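Local coordinates for protein PTS system, lactose-specific IIBC components (Streptococcus pneumoniae, PDB 3NBM) that probably carries and passes on a phosphoryl group during phosphoenolpyruvate-dependent lactose uptake, as the IIB domain of a lactose-specific phosphotransferase transporter, at residues 87-90 / 91-95. Residues are numbered along the deposited sequence; the frame is centred on the assembly and turned at random.
Sequences MEYI and HLTKS
H91 N donates to M87 O at 3.0 Å, the first of three regular i to i+4 bonds that close the end of helix 86-93. In one of the two conformers of H91 the ring lies obliquely near that carbonyl. L92 N repeats the pattern on E88 O, and the L92 CG branch point rests against that carbonyl oxygen as well.

T93 carries most of the side-chain contact. Its N reaches Y89 O at 3.0 Å, while OG1, flanked at chi1 67° by both backbone branches of its own residue, turns back to donate to I90 O. This bond is short, 2.7 Å, and uses a lone pair in the carbonyl plane. The same rotation sends the T93 methyl to the Y89 ring: CG2 lies 3.6 Å from CE2, the two side chains crossing at about a right angle. I90 O thus has a good hydroxyl donor where the i to i+4 bond weakens, for K94 N approaches it at 3.4 Å and also bonds to H91 O, as S95 N does to L92 O, tightening the turn to i to i+3 bonding. Beyond K94, S95 becomes the N-cap of helix 96-105, its OG accepting from K98 N, and the chain passes directly from one helix to the next.

Inward, Y89 packs on L22 of helix 18-33 and on A60 and P61, the loop after strand 56-59, with its hydroxyl bonded to T18 O. L92 touches L22 as well as K98 and F102 of helix 96-105, so this short helix, following strand 80-83 at the sheet edge, bridges both helices.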
# COMPACT_ATOMS: atom_id res chain seq x y z
N MSE A 87 -3.86 -8.68 -11.98
CA MSE A 87 -3.53 -7.90 -13.17
C MSE A 87 -3.40 -6.40 -12.84
O MSE A 87 -2.45 -5.73 -13.27
CB MSE A 87 -4.56 -8.18 -14.26
CG MSE A 87 -4.55 -9.64 -14.75
SE MSE A 87 -2.91 -10.11 -15.68
CE MSE A 87 -3.31 -9.22 -17.34
N GLU A 88 -4.34 -5.90 -12.05
CA GLU A 88 -4.31 -4.54 -11.51
C GLU A 88 -2.97 -4.24 -10.84
O GLU A 88 -2.30 -3.25 -11.13
CB GLU A 88 -5.47 -4.41 -10.50
CG GLU A 88 -5.49 -3.15 -9.65
CD GLU A 88 -6.51 -3.20 -8.51
OE1 GLU A 88 -6.78 -4.31 -7.95
OE2 GLU A 88 -7.04 -2.11 -8.18
N TYR A 89 -2.60 -5.09 -9.90
CA TYR A 89 -1.41 -4.87 -9.10
C TYR A 89 -0.15 -4.88 -9.97
O TYR A 89 0.72 -4.01 -9.85
CB TYR A 89 -1.34 -5.94 -8.01
CG TYR A 89 -0.17 -5.80 -7.09
CD1 TYR A 89 -0.26 -5.03 -5.95
CD2 TYR A 89 1.05 -6.43 -7.35
CE1 TYR A 89 0.78 -4.90 -5.09
CE2 TYR A 89 2.12 -6.28 -6.49
CZ TYR A 89 1.96 -5.53 -5.35
OH TYR A 89 3.00 -5.38 -4.45
N ILE A 90 -0.03 -5.88 -10.84
CA ILE A 90 1.16 -6.00 -11.66
C ILE A 90 1.29 -4.78 -12.58
O ILE A 90 2.37 -4.24 -12.73
CB ILE A 90 1.20 -7.35 -12.42
CG1 ILE A 90 1.38 -8.49 -11.40
CG2 ILE A 90 2.29 -7.33 -13.49
CD1 ILE A 90 2.67 -8.48 -10.58
N HIS A 91 0.19 -4.31 -13.15
CA HIS A 91 0.25 -3.08 -13.94
C HIS A 91 0.78 -1.90 -13.15
O HIS A 91 1.59 -1.13 -13.63
CB HIS A 91 -1.11 -2.72 -14.55
CG HIS A 91 -1.47 -3.55 -15.73
ND1 HIS A 91 -2.75 -3.99 -15.98
CD2 HIS A 91 -0.69 -4.05 -16.72
CE1 HIS A 91 -2.75 -4.71 -17.09
NE2 HIS A 91 -1.52 -4.77 -17.55
N LEU A 92 0.33 -1.74 -11.92
CA LEU A 92 0.88 -0.68 -11.08
C LEU A 92 2.38 -0.81 -10.81
O LEU A 92 3.09 0.20 -10.78
CB LEU A 92 0.16 -0.60 -9.73
CG LEU A 92 -1.35 -0.29 -9.71
CD1 LEU A 92 -1.89 -0.44 -8.32
CD2 LEU A 92 -1.67 1.08 -10.27
N THR A 93 2.87 -2.03 -10.63
CA THR A 93 4.29 -2.21 -10.33
C THR A 93 5.19 -1.77 -11.49
O THR A 93 6.36 -1.46 -11.27
CB THR A 93 4.65 -3.67 -9.98
OG1 THR A 93 4.48 -4.55 -11.10
CG2 THR A 93 3.84 -4.15 -8.78
N LYS A 94 4.63 -1.75 -12.70
CA LYS A 94 5.36 -1.40 -13.91
C LYS A 94 5.24 0.06 -14.29
O LYS A 94 5.84 0.47 -15.26
CB LYS A 94 4.90 -2.29 -15.06
CG LYS A 94 5.33 -3.74 -14.86
CD LYS A 94 6.86 -3.90 -14.78
CE LYS A 94 7.44 -3.88 -13.36
NZ LYS A 94 8.67 -4.71 -13.26
N SER A 95 4.50 0.85 -13.52
CA SER A 95 4.28 2.25 -13.86
C SER A 95 4.30 3.14 -12.64
O SER A 95 3.29 3.24 -11.94
CB SER A 95 2.96 2.43 -14.60
OG SER A 95 2.71 3.83 -14.83